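Local coordinates for flavin-dependent thymidylate synthase (Thermus thermophilus, PDB 6J61), which probably catalyses the reductive methylation of dUMP to dTMP, with methylenetetrahydrofolate as methyl donor and NADPH and FADH2 as reductants, at residues A[100-105]-A[162-167]; A[178-183]-A[195-200]; A[241-246]-A[258-263]. All coordinates share one frame; numbering follows the deposited sequence.

Overall arrangement
Contact 2 belongs to the central core; contact 1 is buried farther out, and contact 3 is peripheral, with Glu243 and Leu260 partly exposed. The centre of contact 2 lies about 3 Å from the centre of the chain, those of contacts 1 and 3 about 21 and 30 Å. Contacts 1 and 2 are linked: strand 165-173 leads into helix 174-184, and Tyr165 CE1 lies 3.9 Å from Tyr196 OH. Contact 3 touches neither and belongs to the C-terminal helices. Contact 1 joins a loop to a strand start by two backbone hydrogen bonds. Contacts 2 and 3 are apolar helix pairs without hydrogen bonds between their segments. Helix 178-183 in contact 2 also binds FAD.

Contact 1 of 3, residues A[100-105]-A[162-167]; sequences EEFYEP and LNLYTE
Glu101 and Tyr103 meet Tyr165 and Asn163 through the backbone. Tyr165 N donates to Glu101 O at 3.0 Å, and Tyr103 N donates to Asn163 O at 3.1 Å. Both bonds are fairly straight, with an N-H...O angle of 160°. Between them Phe102 and Leu164 form a single antiparallel bridge. They are a non-hydrogen-bonded pair, with 4.7 Å between Phe102 CA and Leu164 CA.

Side chains pack around this bridge. The Phe102 ring is met from two directions. A methyl of Leu164 lies over one face in a CH-pi contact, with CD1 4.1 Å from the Phe102 ring centroid. The CB of Leu164 points away from the loop, but CG is anti to the backbone N (chi1 -176°), which lets CD1 turn back to the ring. Asn163 OD1 comes to the ring edge, 3.2 Å from Phe102 CD2. The Asn163 amide plane is turned 49° from the Phe102 ring. Tyr165 lies alongside the loop backbone. Its CE2 packs 3.7 Å from Tyr103 CB, while Glu101 O and Phe102 C lie at the edge of its ring.

A second shell fixes the polar ends. Tyr165 OH is hydrogen-bonded to Asp11 OD1 and Lys12 N, which ties the end of the side chain to the turn ahead of strand 13-21. Glu101 OE2 forms a salt bridge with Lys71 of strand 65-73. The side chain of Leu164 lies about 6 Å from that of Arg157, which is predicted to bind dUMP.

The contact ties the loop that follows strand 87-90 to the start of strand 165-173. Helix 132-148 packs on Phe102, helix 74-80 on Leu164 and strand 65-73 on Tyr165, while Met158 of the second subunit touches Tyr103 and Asn163.

Contact 2 of 3, residues A[178-183]-A[195-200]; sequences FHFLKL and QYARAI. With FAD (flavin-adenine dinucleotide), chain N.
Leu181 and Ala197 bring their CA atoms to 5.8 Å where helices 178-183 and 195-200 pass, with axes 9.6 Å apart and directions 137° from each other. The small side chain of Ala197 probably allows this approach. Leu181 CD2 lies against the backbone of Ala197, 3.4 Å from Ala197 O, and also touches Ile200 CG2 at 4.1 Å. Phe180 and Ile200 cross at about a right angle. The tip of the isoleucine, Ile200 CD1, rests 3.9 Å from Phe180 CE2. Trp80 stacks on Phe180, and His83 meets it edge-to-face.

Another side of helix 178-183 serves the flavin. His179 NE2 donates to FAD O2P at 3.2 Å, with an N-H...O angle of 148°. The phosphate oxygen lies at the edge of the imidazole, near its plane. CG of His179 is anti to the backbone N (chi1 -178°), which carries the ring out to the pyrophosphate. Leu183 CD1 adds a contact of 4.0 Å with FAD O4'. Replacing His179 by an alanine would probably leave FAD O2P without this donor and open a gap beside the pyrophosphate.

The helix therefore has two characters. Its Phe180 and Leu181 side meets helix 195-200 by apolar packing, with no hydrogen bond between the segments, whereas His179 supplies a directed polar bond to a cofactor shared between subunits.

Contact 3 of 3, residues A[241-246]-A[258-263]; sequences VYEKAL and EALEKV
Leu260 is the main bump of this contact. It fits a hollow formed by Tyr242, Glu243 and Leu246 on the facing helix. The segments 241-246 and 258-263 run roughly antiparallel, at 143°, with their axes 10.2 Å apart. CB of Leu260 does not point straight at the partner. Its CG is anti to the carbonyl carbon (chi1 -67°), and the two methyls then reach across.

Both methyls, Leu260 CD1 and CD2, touch Glu243 CB at 4.0 Å. Leu260 CD2 also presses on the tyrosine, 3.4 Å from Tyr242 CD2, and lies 4.1 Å from Leu246 CD1. Leu260 CD1 lies along the glutamate chain.

Tyr242 is the bump in the return direction. Its ring slides past Leu260, and Tyr242 CE2 reaches Val263 CG2 at 3.8 Å. Ala259 O lies at the edge of the same ring, 3.6 Å from Tyr242 CE2. Leu246 CD1 lies over the centre of one face of the Tyr242 ring. The same methyl meets small Ala259 at 3.8 Å from Ala259 CB. The one methyl thus touches the ring of its own helix and the alanine of the other. No hydrogen bond joins the two segments.

The contact pairs helices 239-249 and 253-263, the last two helices of the modelled chain, consistent with the extra C-terminal domain of this enzyme. Leu256, earlier on helix 253-263, also packs on Glu243 and Leu246. Helix 227-236 of the fourth subunit packs here too: its Ala232 touches Leu246, and its Glu229 forms a salt bridge with Lys262.

Contact 1 of 3, residues A[100-105]-A[162-167]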
# COMPACT_ATOMS: atom_id res chain seq x y z
N GLU A 100 -17.53 29.76 -2.77
CA GLU A 100 -16.60 30.81 -2.35
C GLU A 100 -16.34 30.80 -0.85
O GLU A 100 -16.66 31.77 -0.14
CB GLU A 100 -17.12 32.19 -2.75
CG GLU A 100 -16.10 33.28 -2.48
CD GLU A 100 -16.67 34.67 -2.57
OE1 GLU A 100 -17.16 35.03 -3.66
OE2 GLU A 100 -16.62 35.39 -1.55
N GLU A 101 -15.77 29.71 -0.36
CA GLU A 101 -15.47 29.62 1.05
C GLU A 101 -13.96 29.58 1.25
O GLU A 101 -13.27 28.74 0.69
CB GLU A 101 -16.13 28.37 1.65
CG GLU A 101 -17.63 28.49 1.77
CD GLU A 101 -18.29 27.20 2.20
OE1 GLU A 101 -19.48 27.23 2.56
OE2 GLU A 101 -17.63 26.14 2.17
N PHE A 102 -13.46 30.51 2.04
CA PHE A 102 -12.04 30.59 2.31
C PHE A 102 -11.72 30.56 3.78
O PHE A 102 -12.49 31.05 4.61
CB PHE A 102 -11.45 31.85 1.70
CG PHE A 102 -11.59 31.92 0.22
CD1 PHE A 102 -12.79 32.32 -0.36
CD2 PHE A 102 -10.52 31.60 -0.61
CE1 PHE A 102 -12.92 32.39 -1.74
CE2 PHE A 102 -10.64 31.66 -1.99
CZ PHE A 102 -11.85 32.06 -2.56
N TYR A 103 -10.56 30.00 4.10
CA TYR A 103 -10.10 29.92 5.46
C TYR A 103 -9.39 31.22 5.85
O TYR A 103 -8.31 31.53 5.35
CB TYR A 103 -9.12 28.76 5.62
CG TYR A 103 -8.20 28.93 6.81
CD1 TYR A 103 -8.72 29.01 8.10
CD2 TYR A 103 -6.82 29.02 6.64
CE1 TYR A 103 -7.89 29.16 9.20
CE2 TYR A 103 -5.98 29.17 7.73
CZ TYR A 103 -6.52 29.24 9.02
OH TYR A 103 -5.68 29.36 10.11
N GLU A 104 -10.01 31.98 6.74
CA GLU A 104 -9.40 33.22 7.19
C GLU A 104 -8.90 32.97 8.60
O GLU A 104 -9.67 32.78 9.53
CB GLU A 104 -10.42 34.36 7.12
CG GLU A 104 -10.90 34.63 5.69
CD GLU A 104 -11.75 35.89 5.56
OE1 GLU A 104 -11.28 36.97 5.98
OE2 GLU A 104 -12.87 35.81 5.02
N PRO A 105 -7.57 32.95 8.77
CA PRO A 105 -6.96 32.71 10.08
C PRO A 105 -7.42 33.67 11.17
O PRO A 105 -7.87 34.78 10.89
CB PRO A 105 -5.47 32.85 9.78
CG PRO A 105 -5.45 33.87 8.69
CD PRO A 105 -6.57 33.40 7.80
N LEU A 162 -4.87 28.63 -2.36
CA LEU A 162 -4.79 27.38 -1.60
C LEU A 162 -5.64 27.33 -0.33
O LEU A 162 -5.86 26.26 0.22
CB LEU A 162 -3.32 27.08 -1.25
CG LEU A 162 -2.37 26.82 -2.43
CD1 LEU A 162 -0.93 26.71 -1.97
CD2 LEU A 162 -2.80 25.55 -3.13
N ASN A 163 -6.12 28.49 0.13
CA ASN A 163 -6.95 28.51 1.33
C ASN A 163 -8.41 28.20 1.02
O ASN A 163 -9.27 28.22 1.91
CB ASN A 163 -6.83 29.86 2.04
CG ASN A 163 -7.40 30.99 1.21
OD1 ASN A 163 -7.47 30.92 -0.02
ND2 ASN A 163 -7.81 32.06 1.89
N LEU A 164 -8.70 27.92 -0.25
CA LEU A 164 -10.05 27.58 -0.67
C LEU A 164 -10.43 26.33 0.11
O LEU A 164 -9.61 25.44 0.30
CB LEU A 164 -10.07 27.27 -2.17
CG LEU A 164 -11.49 27.00 -2.70
CD1 LEU A 164 -12.17 28.34 -2.93
CD2 LEU A 164 -11.45 26.19 -3.98
N TYR A 165 -11.67 26.25 0.57
CA TYR A 165 -12.09 25.06 1.30
C TYR A 165 -12.41 23.95 0.31
O TYR A 165 -12.67 24.22 -0.86
CB TYR A 165 -13.32 25.36 2.15
CG TYR A 165 -13.00 25.76 3.56
CD1 TYR A 165 -12.76 24.79 4.54
CD2 TYR A 165 -12.89 27.11 3.92
CE1 TYR A 165 -12.42 25.15 5.84
CE2 TYR A 165 -12.55 27.49 5.22
CZ TYR A 165 -12.31 26.50 6.17
OH TYR A 165 -11.95 26.85 7.45
N THR A 166 -12.39 22.71 0.79
CA THR A 166 -12.70 21.55 -0.05
C THR A 166 -13.22 20.44 0.86
O THR A 166 -12.94 20.43 2.05
CB THR A 166 -11.44 21.07 -0.81
OG1 THR A 166 -11.77 19.89 -1.57
CG2 THR A 166 -10.31 20.74 0.16
N GLU A 167 -13.99 19.52 0.30
CA GLU A 167 -14.53 18.44 1.11
C GLU A 167 -14.15 17.09 0.56
O GLU A 167 -13.94 16.95 -0.65
CB GLU A 167 -16.06 18.48 1.17
CG GLU A 167 -16.66 19.78 1.60
CD GLU A 167 -18.16 19.67 1.73
OE1 GLU A 167 -18.81 20.73 1.78
OE2 GLU A 167 -18.70 18.54 1.77

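Contact 2 of 3, residues A[178-183]-A[195-200]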
# COMPACT_ATOMS: atom_id res chain seq x y z
N PHE A 178 -3.89 5.96 13.86
CA PHE A 178 -3.05 6.30 15.01
C PHE A 178 -1.74 6.91 14.50
O PHE A 178 -1.21 7.86 15.09
CB PHE A 178 -2.73 5.06 15.85
CG PHE A 178 -3.80 4.69 16.84
CD1 PHE A 178 -4.49 5.66 17.54
CD2 PHE A 178 -4.09 3.35 17.10
CE1 PHE A 178 -5.45 5.31 18.49
CE2 PHE A 178 -5.05 2.99 18.04
CZ PHE A 178 -5.73 3.98 18.74
N HIS A 179 -1.24 6.34 13.42
CA HIS A 179 -0.02 6.81 12.79
C HIS A 179 -0.24 8.28 12.41
O HIS A 179 0.57 9.16 12.72
CB HIS A 179 0.26 5.98 11.54
CG HIS A 179 1.52 6.36 10.82
ND1 HIS A 179 2.78 6.08 11.32
CD2 HIS A 179 1.72 6.98 9.63
CE1 HIS A 179 3.69 6.51 10.47
NE2 HIS A 179 3.08 7.06 9.44
N PHE A 180 -1.36 8.54 11.74
CA PHE A 180 -1.75 9.87 11.29
C PHE A 180 -1.78 10.86 12.46
O PHE A 180 -1.27 11.98 12.38
CB PHE A 180 -3.13 9.81 10.63
CG PHE A 180 -3.71 11.16 10.30
CD1 PHE A 180 -3.22 11.89 9.23
CD2 PHE A 180 -4.73 11.69 11.06
CE1 PHE A 180 -3.75 13.14 8.93
CE2 PHE A 180 -5.26 12.94 10.77
CZ PHE A 180 -4.76 13.66 9.70
N LEU A 181 -2.39 10.42 13.55
CA LEU A 181 -2.52 11.25 14.74
C LEU A 181 -1.18 11.55 15.38
O LEU A 181 -0.94 12.68 15.80
CB LEU A 181 -3.44 10.56 15.72
CG LEU A 181 -4.89 10.48 15.25
CD1 LEU A 181 -5.73 9.67 16.25
CD2 LEU A 181 -5.44 11.88 15.10
N LYS A 182 -0.31 10.54 15.46
CA LYS A 182 1.02 10.71 16.05
C LYS A 182 1.80 11.78 15.29
O LYS A 182 2.51 12.57 15.90
CB LYS A 182 1.78 9.38 16.01
CG LYS A 182 3.22 9.43 16.49
CD LYS A 182 3.32 9.94 17.93
CE LYS A 182 4.78 10.15 18.37
NZ LYS A 182 4.91 10.82 19.70
N LEU A 183 1.67 11.80 13.97
CA LEU A 183 2.37 12.78 13.15
C LEU A 183 1.70 14.15 13.10
O LEU A 183 2.37 15.17 13.21
CB LEU A 183 2.52 12.25 11.72
CG LEU A 183 3.56 11.14 11.55
CD1 LEU A 183 3.40 10.50 10.17
CD2 LEU A 183 4.96 11.72 11.75
N GLN A 195 -5.15 20.92 14.41
CA GLN A 195 -6.51 21.11 14.92
C GLN A 195 -7.42 20.04 14.36
O GLN A 195 -8.28 19.53 15.07
CB GLN A 195 -7.04 22.51 14.57
CG GLN A 195 -6.14 23.66 15.01
CD GLN A 195 -5.43 23.39 16.34
OE1 GLN A 195 -6.07 23.13 17.36
NE2 GLN A 195 -4.09 23.43 16.32
N TYR A 196 -7.24 19.68 13.09
CA TYR A 196 -8.07 18.64 12.50
C TYR A 196 -7.76 17.30 13.15
O TYR A 196 -8.64 16.48 13.38
CB TYR A 196 -7.85 18.56 10.98
CG TYR A 196 -8.68 19.53 10.20
CD1 TYR A 196 -10.01 19.23 9.86
CD2 TYR A 196 -8.17 20.78 9.83
CE1 TYR A 196 -10.80 20.16 9.17
CE2 TYR A 196 -8.94 21.70 9.14
CZ TYR A 196 -10.26 21.39 8.82
OH TYR A 196 -11.04 22.32 8.18
N ALA A 197 -6.49 17.07 13.45
CA ALA A 197 -6.08 15.83 14.09
C ALA A 197 -6.67 15.76 15.51
O ALA A 197 -7.03 14.69 16.00
CB ALA A 197 -4.54 15.73 14.12
N ARG A 198 -6.78 16.92 16.17
CA ARG A 198 -7.35 16.97 17.52
C ARG A 198 -8.81 16.53 17.46
O ARG A 198 -9.28 15.72 18.27
CB ARG A 198 -7.25 18.38 18.11
CG ARG A 198 -5.84 18.85 18.44
CD ARG A 198 -5.86 19.77 19.67
NE ARG A 198 -5.20 21.06 19.45
CZ ARG A 198 -3.90 21.31 19.62
NH1 ARG A 198 -3.08 20.34 20.02
NH2 ARG A 198 -3.42 22.52 19.38
N ALA A 199 -9.54 17.07 16.49
CA ALA A 199 -10.93 16.73 16.31
C ALA A 199 -11.07 15.21 16.17
O ALA A 199 -11.86 14.57 16.86
CB ALA A 199 -11.47 17.42 15.07
N ILE A 200 -10.28 14.64 15.26
CA ILE A 200 -10.33 13.22 15.03
C ILE A 200 -9.98 12.43 16.28
O ILE A 200 -10.66 11.46 16.63
CB ILE A 200 -9.39 12.83 13.87
CG1 ILE A 200 -9.93 13.42 12.58
CG2 ILE A 200 -9.24 11.31 13.78
CD1 ILE A 200 -9.13 13.07 11.37
PA FAD N . 1.29 6.89 5.02
O1A FAD N . 1.27 7.59 3.71
O2A FAD N . -0.23 6.66 5.52
O5B FAD N . 2.02 5.47 4.83
C5B FAD N . 2.22 4.86 6.10
C4B FAD N . 3.25 3.75 5.91
O4B FAD N . 2.72 2.78 4.97
C3B FAD N . 4.52 4.30 5.29
O3B FAD N . 5.46 4.78 6.26
C2B FAD N . 5.06 3.12 4.49
O2B FAD N . 5.89 2.29 5.31
C1B FAD N . 3.77 2.40 4.00
N9A FAD N . 3.36 2.78 2.62
C8A FAD N . 2.13 3.26 2.23
N7A FAD N . 2.10 3.48 0.95
C5A FAD N . 3.29 3.16 0.40
C6A FAD N . 3.84 3.19 -0.91
N6A FAD N . 3.08 3.62 -1.98
N1A FAD N . 5.11 2.78 -1.10
C2A FAD N . 5.87 2.35 -0.08
N3A FAD N . 5.39 2.31 1.18
C4A FAD N . 4.13 2.70 1.46
N1 FAD N . 6.91 15.62 2.46
C2 FAD N . 7.37 16.27 1.37
O2 FAD N . 6.96 15.92 0.27
N3 FAD N . 8.27 17.28 1.43
C4 FAD N . 8.79 17.73 2.62
O4 FAD N . 9.60 18.64 2.66
C4X FAD N . 8.32 17.05 3.88
N5 FAD N . 8.75 17.39 5.09
C5X FAD N . 8.31 16.76 6.22
C6 FAD N . 8.81 17.16 7.51
C7 FAD N . 8.38 16.52 8.67
C7M FAD N . 8.93 16.98 10.00
C8 FAD N . 7.42 15.45 8.59
C8M FAD N . 6.93 14.75 9.84
C9 FAD N . 6.91 15.04 7.35
C9A FAD N . 7.34 15.68 6.13
N10 FAD N . 6.85 15.28 4.85
C10 FAD N . 7.32 15.94 3.71
C1' FAD N . 5.86 14.19 4.68
C2' FAD N . 6.46 12.76 4.78
O2' FAD N . 7.55 12.60 3.86
C3' FAD N . 5.37 11.70 4.51
O3' FAD N . 4.94 11.79 3.14
C4' FAD N . 4.15 11.89 5.46
O4' FAD N . 4.58 12.19 6.80
C5' FAD N . 3.30 10.62 5.48
O5' FAD N . 3.96 9.66 6.30
P FAD N . 3.63 8.18 5.77
O1P FAD N . 3.90 8.08 4.31
O2P FAD N . 4.58 7.16 6.57
O3P FAD N . 2.05 7.83 6.13

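Contact 3 of 3, residues A[241-246]-A[258-263]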
# COMPACT_ATOMS: atom_id res chain seq x y z
N VAL A 241 17.55 0.05 40.61
CA VAL A 241 17.09 1.42 40.83
C VAL A 241 15.94 1.79 39.91
O VAL A 241 14.91 2.31 40.35
CB VAL A 241 18.24 2.43 40.62
CG1 VAL A 241 17.76 3.86 40.85
CG2 VAL A 241 19.39 2.11 41.55
N TYR A 242 16.13 1.53 38.62
CA TYR A 242 15.13 1.84 37.59
C TYR A 242 13.85 1.10 37.93
O TYR A 242 12.77 1.70 37.94
CB TYR A 242 15.65 1.41 36.20
CG TYR A 242 14.84 1.94 35.03
CD1 TYR A 242 14.28 3.22 35.06
CD2 TYR A 242 14.65 1.17 33.88
CE1 TYR A 242 13.56 3.71 33.98
CE2 TYR A 242 13.93 1.66 32.79
CZ TYR A 242 13.39 2.93 32.85
OH TYR A 242 12.67 3.42 31.79
N GLU A 243 13.99 -0.18 38.21
CA GLU A 243 12.85 -1.02 38.54
C GLU A 243 12.02 -0.45 39.69
O GLU A 243 10.81 -0.28 39.55
CB GLU A 243 13.33 -2.42 38.90
CG GLU A 243 12.22 -3.36 39.26
CD GLU A 243 12.75 -4.67 39.76
OE1 GLU A 243 13.52 -4.65 40.75
OE2 GLU A 243 12.39 -5.72 39.18
N LYS A 244 12.65 -0.16 40.82
CA LYS A 244 11.89 0.40 41.94
C LYS A 244 11.12 1.63 41.49
O LYS A 244 9.91 1.72 41.70
CB LYS A 244 12.82 0.76 43.11
CG LYS A 244 13.26 -0.45 43.93
CD LYS A 244 14.06 -0.05 45.17
CE LYS A 244 14.45 -1.29 45.99
NZ LYS A 244 15.32 -0.98 47.17
N ALA A 245 11.81 2.57 40.84
CA ALA A 245 11.17 3.79 40.36
C ALA A 245 9.94 3.50 39.50
O ALA A 245 8.92 4.18 39.62
CB ALA A 245 12.18 4.62 39.56
N LEU A 246 10.03 2.49 38.64
CA LEU A 246 8.91 2.12 37.78
C LEU A 246 7.74 1.55 38.58
O LEU A 246 6.63 2.09 38.53
CB LEU A 246 9.36 1.10 36.72
CG LEU A 246 10.39 1.59 35.70
CD1 LEU A 246 10.90 0.41 34.90
CD2 LEU A 246 9.78 2.63 34.79
N GLU A 258 9.85 -5.70 30.57
CA GLU A 258 10.07 -5.10 29.26
C GLU A 258 10.71 -3.72 29.36
O GLU A 258 11.70 -3.45 28.68
CB GLU A 258 8.75 -5.01 28.50
CG GLU A 258 8.22 -6.34 28.01
CD GLU A 258 6.76 -6.27 27.59
OE1 GLU A 258 6.27 -5.16 27.29
OE2 GLU A 258 6.09 -7.33 27.56
N ALA A 259 10.15 -2.86 30.20
CA ALA A 259 10.68 -1.50 30.38
C ALA A 259 12.16 -1.55 30.74
O ALA A 259 12.95 -0.70 30.32
CB ALA A 259 9.90 -0.77 31.47
N LEU A 260 12.53 -2.54 31.54
CA LEU A 260 13.91 -2.70 31.94
C LEU A 260 14.70 -3.23 30.75
O LEU A 260 15.80 -2.74 30.45
CB LEU A 260 14.03 -3.68 33.10
CG LEU A 260 13.44 -3.26 34.45
CD1 LEU A 260 13.57 -4.41 35.43
CD2 LEU A 260 14.14 -2.04 34.96
N GLU A 261 14.14 -4.23 30.07
CA GLU A 261 14.80 -4.84 28.92
C GLU A 261 14.98 -3.85 27.77
O GLU A 261 15.71 -4.11 26.82
CB GLU A 261 14.03 -6.08 28.45
CG GLU A 261 13.97 -7.19 29.52
CD GLU A 261 13.32 -8.49 29.03
OE1 GLU A 261 12.15 -8.46 28.59
OE2 GLU A 261 13.99 -9.55 29.09
N LYS A 262 14.31 -2.70 27.86
CA LYS A 262 14.42 -1.68 26.83
C LYS A 262 15.68 -0.85 27.03
O LYS A 262 16.24 -0.31 26.08
CB LYS A 262 13.22 -0.72 26.87
CG LYS A 262 11.89 -1.30 26.43
CD LYS A 262 10.85 -0.18 26.48
CE LYS A 262 9.47 -0.64 26.10
NZ LYS A 262 8.57 0.53 26.21
N VAL A 263 16.10 -0.73 28.29
CA VAL A 263 17.28 0.04 28.65
C VAL A 263 18.53 -0.82 28.85
O VAL A 263 19.64 -0.41 28.50
CB VAL A 263 17.01 0.84 29.96
CG1 VAL A 263 18.32 1.37 30.54
CG2 VAL A 263 16.05 1.99 29.67